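Local coordinates for protein separin (Saccharomyces cerevisiae, PDB 5U1T) that cleaves the cohesin subunit Scc1 as a caspase-like cysteine protease to release sister chromatids at the onset of anaphase, when securin inhibition is lifted, at residues A[869-879]-A[888-896]; A[1082-1090]-A[1480-1488]. All coordinates share one frame; numbering follows the deposited sequence.

Contact 1. Residues A[869-879]-A[888-896]; sequences EADITSLTMFL and LEQSLVLYF
Ile872 rests on the ring of Tyr895, and this pair carries the end of the contact near the N-cap, between residues 869-879 and 888-896. It is a CH-pi contact: CB of Ile872 sits 3.4 Å from the ring centroid, only 8° off the normal, while CG2 lies over the CE1 side of the same face. The CG1 branch, anti to the backbone N (chi1 -175°), runs on past the ring to meet CD2 of Leu892 at 3.8 Å and ends in CD1 near Ser891. A beta-branched residue suits this place because its two arms serve two neighbours at once.

The remaining apolar packing belongs to the next turns. Thr876 turns CG2 to CD2 of Leu892 at 3.7 Å and to CD2 of Leu888, crossing both side chains at about a right angle. CB of Leu879 meets CB of Leu888 at 4.0 Å. The small side chain of Ser891 leaves room for a methyl of Leu879, whose CD1 comes to 3.5 Å from OG of Ser891.

Polar contact across the pair centres on Tyr895. Its OH donates to the backbone O of Ala870 at 2.8 Å, tilted 31° from the carbonyl plane, and it is also hydrogen-bonded to Lys622 N. Both Glu869 O and Ala870 O lie at the ring's edge. Just beyond, Asp871 N-caps the helix: OD1 accepts from Ser874 N at 3.0 Å and from Thr873 OG1, while Ser874 OG donates to OD2 and is also bonded to Arg834.

The contact is thus mainly apolar, with a single hydrogen bond across it: tyrosine lends a flat face to isoleucine and a hydroxyl that satisfies a carbonyl just before the N-cap, tying the start of helix 872-881 to the short helix 893-896 that follows its hairpin partner.

Contact 2. Residues A[1082-1090]-A[1480-1488]; sequences LFDKVLNNI and SKEIKKCTK
Lys1085 starts with CG anti to the backbone N (chi1 180°), bends at chi2 (75°) and then runs straight, carrying NZ across to the turn at Lys1484. The carboxylate of Asp1084 is met by the chain of Lys1484, which is extended beyond CG and crosses it at about a right angle.

NZ of Lys1085 donates to the backbone O of Lys1484 at 2.6 Å, with a C=O...N angle of 147°. It lies 2.7 Å from Cys1486 O as well and bonds to Leu1519 O of helix 1513-1519, so the ammonium is drawn by carbonyls of two separate segments. Lysine suits the place through its reach and several donor hydrogens; a leucine in its place would probably leave the carbonyls of Lys1484 and Leu1519 without this shared donor and slacken the hold on the turn.

The opposite charge pairing is looser. NZ of Lys1484 makes a salt bridge with Asp1084 whose hydrogen bonds are both weak, 3.2 Å to OD1 and 3.4 Å to OD2. Between Lys1481 and Lys1484 lies the amide of Asn1088, with OD1 3.2 Å from CD of Lys1481 and ND2 3.7 Å from CD of Lys1484, its oxygen and nitrogen each meeting the methylenes of a different lysine. Lys1481 also packs on an aromatic side chain of another protein's chain. Nearer the solvent, the side chains of Asn1089 and Lys1485 run past each other in opposite directions.

Ile1483 to Cys1486 form a type I beta turn, and the last turn of helix 1075-1088 docks on it. The turn belongs to the connection between parallel strands 1465-1469 and 1492-1494 of the protease sheet, an architecture consistent with the caspase-like fold of clan CD.

The two contacts follow one another along the chain, contact 1 first, and they share no helix or strand: their centres are 45 Å apart and their nearest atoms about 25 Å. Contact 1 is local, joining consecutive helices 872-881 and 885-891, with the short helix 893-896 that follows, within the long array of helices. Contact 2 is long-range, its segments about 390 residues apart. One therefore folds a piece of the helical part onto itself, whereas the other ties helix 1075-1088 to a connection between two strands of the protease sheet, the same sheet whose strand 1492-1494 leads to Cys1497, the probable nucleophile, although contact 2 itself lies away from that site.

Contact 1. Residues A[869-879]-A[888-896]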
loop_
_atom_site.group_PDB
_atom_site.type_symbol
_atom_site.label_atom_id
_atom_site.label_comp_id
_atom_site.label_asym_id
_atom_site.label_seq_id
_atom_site.Cartn_x
_atom_site.Cartn_y
_atom_site.Cartn_z
ATOM N N GLU A 869 7.646 -21.598 3.582
ATOM C CA GLU A 869 8.814 -21.788 2.717
ATOM C C GLU A 869 8.975 -20.685 1.674
ATOM O O GLU A 869 10.069 -20.469 1.180
ATOM C CB GLU A 869 8.760 -23.140 1.997
ATOM C CG GLU A 869 8.333 -24.308 2.875
ATOM C CD GLU A 869 9.293 -25.508 2.803
ATOM O OE1 GLU A 869 9.034 -26.445 1.985
ATOM O OE2 GLU A 869 10.294 -25.522 3.580
ATOM N N ALA A 870 7.903 -19.980 1.339
ATOM C CA ALA A 870 7.991 -18.954 0.300
ATOM C C ALA A 870 8.329 -17.556 0.839
ATOM O O ALA A 870 9.053 -16.785 0.196
ATOM C CB ALA A 870 6.690 -18.903 -0.488
ATOM N N ASP A 871 7.786 -17.237 2.014
ATOM C CA ASP A 871 8.021 -15.950 2.676
ATOM C C ASP A 871 9.082 -16.017 3.806
ATOM O O ASP A 871 8.744 -16.232 4.973
ATOM C CB ASP A 871 6.707 -15.420 3.238
ATOM C CG ASP A 871 6.824 -14.011 3.759
ATOM O OD1 ASP A 871 7.946 -13.454 3.775
ATOM O OD2 ASP A 871 5.780 -13.454 4.165
ATOM N N ILE A 872 10.350 -15.806 3.461
ATOM C CA ILE A 872 11.424 -15.981 4.442
ATOM C C ILE A 872 11.386 -14.869 5.500
ATOM O O ILE A 872 11.657 -15.126 6.659
ATOM C CB ILE A 872 12.831 -16.039 3.776
ATOM C CG1 ILE A 872 13.907 -16.348 4.823
ATOM C CG2 ILE A 872 13.172 -14.749 3.059
ATOM C CD1 ILE A 872 13.606 -17.555 5.702
ATOM N N THR A 873 11.007 -13.659 5.108
ATOM C CA THR A 873 10.942 -12.559 6.051
ATOM C C THR A 873 9.800 -12.742 7.077
ATOM O O THR A 873 9.957 -12.340 8.230
ATOM C CB THR A 873 10.827 -11.188 5.327
ATOM O OG1 THR A 873 9.657 -11.145 4.517
ATOM C CG2 THR A 873 12.026 -10.947 4.439
ATOM N N SER A 874 8.681 -13.368 6.711
ATOM C CA SER A 874 7.684 -13.714 7.725
ATOM C C SER A 874 8.113 -14.895 8.592
ATOM O O SER A 874 7.704 -14.993 9.747
ATOM C CB SER A 874 6.329 -14.055 7.104
ATOM O OG SER A 874 5.627 -12.908 6.703
ATOM N N LEU A 875 8.901 -15.808 8.032
ATOM C CA LEU A 875 9.332 -17.008 8.756
ATOM C C LEU A 875 10.352 -16.659 9.840
ATOM O O LEU A 875 10.251 -17.138 10.981
ATOM C CB LEU A 875 9.922 -18.048 7.805
ATOM C CG LEU A 875 10.485 -19.291 8.499
ATOM C CD1 LEU A 875 9.414 -20.141 9.171
ATOM C CD2 LEU A 875 11.306 -20.113 7.526
ATOM N N THR A 876 11.332 -15.829 9.484
ATOM C CA THR A 876 12.332 -15.412 10.455
ATOM C C THR A 876 11.663 -14.616 11.578
ATOM O O THR A 876 12.031 -14.770 12.745
ATOM C CB THR A 876 13.455 -14.597 9.807
ATOM O OG1 THR A 876 12.909 -13.480 9.106
ATOM C CG2 THR A 876 14.228 -15.477 8.836
ATOM N N MET A 877 10.658 -13.807 11.236
ATOM C CA MET A 877 9.889 -13.122 12.265
ATOM C C MET A 877 9.183 -14.114 13.179
ATOM O O MET A 877 9.119 -13.925 14.390
ATOM C CB MET A 877 8.868 -12.175 11.655
ATOM C CG MET A 877 9.478 -10.979 10.969
ATOM S SD MET A 877 8.222 -9.883 10.290
ATOM C CE MET A 877 9.293 -8.623 9.604
ATOM N N PHE A 878 8.655 -15.181 12.600
ATOM C CA PHE A 878 7.974 -16.174 13.410
ATOM C C PHE A 878 8.981 -16.908 14.306
ATOM O O PHE A 878 8.718 -17.113 15.491
ATOM C CB PHE A 878 7.212 -17.148 12.511
ATOM C CG PHE A 878 6.542 -18.279 13.245
ATOM C CD1 PHE A 878 5.347 -18.083 13.920
ATOM C CD2 PHE A 878 7.090 -19.552 13.229
ATOM C CE1 PHE A 878 4.716 -19.143 14.583
ATOM C CE2 PHE A 878 6.463 -20.603 13.886
ATOM C CZ PHE A 878 5.279 -20.401 14.561
ATOM N N LEU A 879 10.132 -17.278 13.739
ATOM C CA LEU A 879 11.153 -18.040 14.458
ATOM C C LEU A 879 11.742 -17.242 15.617
ATOM O O LEU A 879 11.974 -17.777 16.698
ATOM C CB LEU A 879 12.258 -18.478 13.503
ATOM C CG LEU A 879 11.810 -19.522 12.483
ATOM C CD1 LEU A 879 12.942 -19.963 11.583
ATOM C CD2 LEU A 879 11.212 -20.701 13.197
ATOM N N LEU A 888 16.345 -20.101 12.969
ATOM C CA LEU A 888 16.253 -18.825 12.254
ATOM C C LEU A 888 17.416 -18.565 11.306
ATOM O O LEU A 888 17.228 -18.564 10.093
ATOM C CB LEU A 888 16.155 -17.674 13.244
ATOM C CG LEU A 888 15.655 -16.318 12.743
ATOM C CD1 LEU A 888 15.353 -15.421 13.948
ATOM C CD2 LEU A 888 16.613 -15.605 11.783
ATOM N N GLU A 889 18.605 -18.307 11.853
ATOM C CA GLU A 889 19.776 -17.971 11.027
ATOM C C GLU A 889 20.119 -19.094 10.059
ATOM O O GLU A 889 20.903 -18.897 9.131
ATOM C CB GLU A 889 21.013 -17.627 11.887
ATOM C CG GLU A 889 21.304 -16.101 11.969
ATOM C CD GLU A 889 22.453 -15.721 12.917
ATOM O OE1 GLU A 889 22.208 -15.072 13.966
ATOM O OE2 GLU A 889 23.617 -16.043 12.608
ATOM N N GLN A 890 19.502 -20.255 10.237
ATOM C CA GLN A 890 19.780 -21.360 9.352
ATOM C C GLN A 890 18.697 -21.637 8.304
ATOM O O GLN A 890 18.949 -22.313 7.301
ATOM C CB GLN A 890 20.020 -22.603 10.179
ATOM C CG GLN A 890 20.882 -23.613 9.440
ATOM C CD GLN A 890 22.365 -23.465 9.707
ATOM O OE1 GLN A 890 22.788 -23.002 10.789
ATOM N NE2 GLN A 890 23.180 -23.861 8.714
ATOM N N SER A 891 17.486 -21.139 8.518
ATOM C CA SER A 891 16.498 -21.193 7.449
ATOM C C SER A 891 16.780 -20.053 6.464
ATOM O O SER A 891 16.326 -20.066 5.320
ATOM C CB SER A 891 15.080 -21.127 8.003
ATOM O OG SER A 891 14.879 -19.928 8.702
ATOM N N LEU A 892 17.568 -19.086 6.910
ATOM C CA LEU A 892 18.106 -18.073 6.019
ATOM C C LEU A 892 19.165 -18.644 5.069
ATOM O O LEU A 892 19.349 -18.123 3.971
ATOM C CB LEU A 892 18.716 -16.921 6.815
ATOM C CG LEU A 892 17.848 -15.871 7.510
ATOM C CD1 LEU A 892 18.728 -15.009 8.422
ATOM C CD2 LEU A 892 17.101 -15.021 6.485
ATOM N N VAL A 893 19.880 -19.694 5.471
ATOM C CA VAL A 893 20.826 -20.290 4.531
ATOM C C VAL A 893 20.099 -21.246 3.581
ATOM O O VAL A 893 20.488 -21.375 2.420
ATOM C CB VAL A 893 22.011 -21.029 5.225
ATOM C CG1 VAL A 893 22.650 -20.149 6.282
ATOM C CG2 VAL A 893 21.591 -22.382 5.805
ATOM N N LEU A 894 19.035 -21.899 4.035
ATOM C CA LEU A 894 18.329 -22.806 3.134
ATOM C C LEU A 894 17.445 -22.068 2.145
ATOM O O LEU A 894 16.824 -22.687 1.293
ATOM C CB LEU A 894 17.473 -23.803 3.909
ATOM C CG LEU A 894 18.233 -24.980 4.517
ATOM C CD1 LEU A 894 17.248 -26.010 5.046
ATOM C CD2 LEU A 894 19.221 -25.615 3.510
ATOM N N TYR A 895 17.361 -20.749 2.276
ATOM C CA TYR A 895 16.482 -19.958 1.422
ATOM C C TYR A 895 17.321 -19.221 0.400
ATOM O O TYR A 895 16.910 -19.086 -0.745
ATOM C CB TYR A 895 15.649 -18.983 2.252
ATOM C CG TYR A 895 14.596 -18.204 1.481
ATOM C CD1 TYR A 895 14.921 -17.039 0.797
ATOM C CD2 TYR A 895 13.274 -18.614 1.469
ATOM C CE1 TYR A 895 13.965 -16.316 0.107
ATOM C CE2 TYR A 895 12.309 -17.897 0.785
ATOM C CZ TYR A 895 12.656 -16.742 0.107
ATOM O OH TYR A 895 11.687 -16.011 -0.557
ATOM N N PHE A 896 18.502 -18.758 0.799
ATOM C CA PHE A 896 19.393 -18.117 -0.163
ATOM C C PHE A 896 20.387 -19.091 -0.796
ATOM O O PHE A 896 20.932 -18.816 -1.869
ATOM C CB PHE A 896 20.137 -16.962 0.488
ATOM C CG PHE A 896 19.258 -15.807 0.814
ATOM C CD1 PHE A 896 18.944 -14.870 -0.148
ATOM C CD2 PHE A 896 18.727 -15.664 2.079
ATOM C CE1 PHE A 896 18.134 -13.820 0.142
ATOM C CE2 PHE A 896 17.911 -14.612 2.370
ATOM C CZ PHE A 896 17.615 -13.688 1.392
#

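Contact 2. Residues A[1082-1090]-A[1480-1488]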
loop_
_atom_site.group_PDB
_atom_site.type_symbol
_atom_site.label_atom_id
_atom_site.label_comp_id
_atom_site.label_asym_id
_atom_site.label_seq_id
_atom_site.Cartn_x
_atom_site.Cartn_y
_atom_site.Cartn_z
ATOM N N LEU A 1082 10.586 17.356 26.621
ATOM C CA LEU A 1082 10.649 18.356 25.580
ATOM C C LEU A 1082 9.917 17.862 24.335
ATOM O O LEU A 1082 9.191 18.617 23.689
ATOM C CB LEU A 1082 12.094 18.696 25.249
ATOM C CG LEU A 1082 12.246 19.751 24.161
ATOM C CD1 LEU A 1082 11.976 21.163 24.679
ATOM C CD2 LEU A 1082 13.621 19.644 23.564
ATOM N N PHE A 1083 10.104 16.593 24.002
ATOM C CA PHE A 1083 9.409 16.021 22.856
ATOM C C PHE A 1083 7.911 16.106 23.073
ATOM O O PHE A 1083 7.166 16.448 22.161
ATOM C CB PHE A 1083 9.839 14.574 22.612
ATOM C CG PHE A 1083 10.998 14.452 21.679
ATOM C CD1 PHE A 1083 11.016 15.165 20.487
ATOM C CD2 PHE A 1083 12.078 13.652 21.991
ATOM C CE1 PHE A 1083 12.084 15.068 19.622
ATOM C CE2 PHE A 1083 13.147 13.551 21.124
ATOM C CZ PHE A 1083 13.148 14.262 19.939
ATOM N N ASP A 1084 7.487 15.815 24.299
ATOM C CA ASP A 1084 6.085 15.911 24.658
ATOM C C ASP A 1084 5.573 17.318 24.418
ATOM O O ASP A 1084 4.538 17.500 23.782
ATOM C CB ASP A 1084 5.861 15.531 26.117
ATOM C CG ASP A 1084 4.395 15.474 26.471
ATOM O OD1 ASP A 1084 3.786 16.536 26.704
ATOM O OD2 ASP A 1084 3.831 14.366 26.497
ATOM N N LYS A 1085 6.303 18.309 24.931
ATOM C CA LYS A 1085 5.900 19.704 24.787
ATOM C C LYS A 1085 5.845 20.111 23.305
ATOM O O LYS A 1085 4.809 20.588 22.829
ATOM C CB LYS A 1085 6.848 20.613 25.574
ATOM C CG LYS A 1085 6.544 22.107 25.507
ATOM C CD LYS A 1085 5.356 22.522 26.354
ATOM C CE LYS A 1085 5.218 24.048 26.355
ATOM N NZ LYS A 1085 4.025 24.575 27.091
ATOM N N VAL A 1086 6.938 19.897 22.572
ATOM C CA VAL A 1086 7.017 20.314 21.170
ATOM C C VAL A 1086 5.941 19.671 20.288
ATOM O O VAL A 1086 5.219 20.371 19.572
ATOM C CB VAL A 1086 8.400 20.004 20.569
ATOM C CG1 VAL A 1086 8.373 20.193 19.062
ATOM C CG2 VAL A 1086 9.460 20.891 21.202
ATOM N N LEU A 1087 5.832 18.345 20.354
ATOM C CA LEU A 1087 4.857 17.605 19.564
ATOM C C LEU A 1087 3.417 18.021 19.856
ATOM O O LEU A 1087 2.518 17.775 19.047
ATOM C CB LEU A 1087 5.015 16.101 19.793
ATOM C CG LEU A 1087 6.073 15.413 18.920
ATOM C CD1 LEU A 1087 6.241 13.963 19.313
ATOM C CD2 LEU A 1087 5.722 15.509 17.437
ATOM N N ASN A 1088 3.201 18.733 20.939
ATOM C CA ASN A 1088 1.852 19.064 21.357
ATOM C C ASN A 1088 1.473 20.481 20.956
ATOM O O ASN A 1088 0.315 20.809 20.856
ATOM C CB ASN A 1088 1.722 18.897 22.860
ATOM C CG ASN A 1088 0.566 18.017 23.255
ATOM O OD1 ASN A 1088 -0.576 18.395 23.120
ATOM N ND2 ASN A 1088 0.863 16.843 23.764
ATOM N N ASN A 1089 2.458 21.326 20.727
ATOM C CA ASN A 1089 2.200 22.678 20.266
ATOM C C ASN A 1089 2.357 22.783 18.744
ATOM O O ASN A 1089 2.372 23.883 18.182
ATOM C CB ASN A 1089 3.116 23.660 20.985
ATOM C CG ASN A 1089 2.774 23.803 22.473
ATOM O OD1 ASN A 1089 3.319 23.093 23.334
ATOM N ND2 ASN A 1089 1.879 24.732 22.782
ATOM N N ILE A 1090 2.454 21.626 18.087
ATOM C CA ILE A 1090 2.477 21.543 16.630
ATOM C C ILE A 1090 1.191 22.064 15.990
ATOM O O ILE A 1090 0.102 21.585 16.302
ATOM C CB ILE A 1090 2.674 20.087 16.145
ATOM C CG1 ILE A 1090 4.049 19.553 16.544
ATOM C CG2 ILE A 1090 2.482 20.001 14.637
ATOM C CD1 ILE A 1090 4.497 18.338 15.723
ATOM N N SER A 1480 -5.413 17.166 28.338
ATOM C CA SER A 1480 -3.971 17.239 28.556
ATOM C C SER A 1480 -3.348 18.269 27.607
ATOM O O SER A 1480 -2.462 19.032 27.986
ATOM C CB SER A 1480 -3.324 15.852 28.354
ATOM O OG SER A 1480 -3.975 14.813 29.091
ATOM N N LYS A 1481 -3.863 18.299 26.383
ATOM C CA LYS A 1481 -3.318 19.085 25.273
ATOM C C LYS A 1481 -3.273 20.584 25.491
ATOM O O LYS A 1481 -2.303 21.242 25.115
ATOM C CB LYS A 1481 -4.145 18.813 24.018
ATOM C CG LYS A 1481 -4.367 17.340 23.770
ATOM C CD LYS A 1481 -3.286 16.773 22.857
ATOM C CE LYS A 1481 -3.298 17.450 21.481
ATOM N NZ LYS A 1481 -2.357 16.791 20.523
ATOM N N GLU A 1482 -4.343 21.123 26.064
ATOM C CA GLU A 1482 -4.480 22.560 26.219
ATOM C C GLU A 1482 -3.707 23.089 27.427
ATOM O O GLU A 1482 -3.185 24.210 27.392
ATOM C CB GLU A 1482 -5.958 22.938 26.334
ATOM C CG GLU A 1482 -6.457 23.849 25.212
ATOM C CD GLU A 1482 -6.373 23.202 23.835
ATOM O OE1 GLU A 1482 -6.581 21.970 23.707
ATOM O OE2 GLU A 1482 -6.092 23.944 22.872
ATOM N N ILE A 1483 -3.639 22.310 28.504
ATOM C CA ILE A 1483 -2.795 22.711 29.619
ATOM C C ILE A 1483 -1.371 22.848 29.082
ATOM O O ILE A 1483 -0.687 23.844 29.355
ATOM C CB ILE A 1483 -2.836 21.706 30.780
ATOM C CG1 ILE A 1483 -4.177 21.774 31.497
ATOM C CG2 ILE A 1483 -1.737 22.004 31.759
ATOM C CD1 ILE A 1483 -4.500 20.522 32.241
ATOM N N LYS A 1484 -0.970 21.867 28.267
ATOM C CA LYS A 1484 0.382 21.792 27.710
ATOM C C LYS A 1484 0.704 22.922 26.738
ATOM O O LYS A 1484 1.877 23.197 26.467
ATOM C CB LYS A 1484 0.602 20.443 27.014
ATOM C CG LYS A 1484 0.721 19.285 27.989
ATOM C CD LYS A 1484 1.050 17.967 27.311
ATOM C CE LYS A 1484 0.884 16.834 28.296
ATOM N NZ LYS A 1484 0.858 15.511 27.651
ATOM N N LYS A 1485 -0.326 23.575 26.209
ATOM C CA LYS A 1485 -0.100 24.653 25.264
ATOM C C LYS A 1485 0.212 25.928 26.008
ATOM O O LYS A 1485 0.857 26.821 25.462
ATOM C CB LYS A 1485 -1.302 24.843 24.341
ATOM C CG LYS A 1485 -1.474 23.694 23.377
ATOM C CD LYS A 1485 -2.584 23.935 22.379
ATOM C CE LYS A 1485 -2.871 22.669 21.576
ATOM N NZ LYS A 1485 -3.860 22.921 20.490
ATOM N N CYS A 1486 -0.227 26.000 27.264
ATOM C CA CYS A 1486 0.032 27.170 28.103
ATOM C C CYS A 1486 1.518 27.373 28.316
ATOM O O CYS A 1486 2.330 26.486 28.034
ATOM C CB CYS A 1486 -0.651 27.037 29.462
ATOM S SG CYS A 1486 -2.385 26.645 29.371
ATOM N N THR A 1487 1.869 28.543 28.836
ATOM C CA THR A 1487 3.256 28.846 29.109
ATOM C C THR A 1487 3.410 29.263 30.560
ATOM O O THR A 1487 4.458 29.052 31.170
ATOM C CB THR A 1487 3.769 29.928 28.167
ATOM O OG1 THR A 1487 2.794 30.966 28.080
ATOM C CG2 THR A 1487 3.965 29.350 26.775
ATOM N N LYS A 1488 2.351 29.831 31.121
ATOM C CA LYS A 1488 2.335 30.170 32.543
ATOM C C LYS A 1488 1.046 29.648 33.205
ATOM O O LYS A 1488 -0.072 29.941 32.772
ATOM C CB LYS A 1488 2.496 31.691 32.756
ATOM C CG LYS A 1488 3.891 32.242 32.395
ATOM C CD LYS A 1488 4.022 33.734 32.690
ATOM C CE LYS A 1488 5.392 34.323 32.286
ATOM N NZ LYS A 1488 6.552 33.927 33.169
#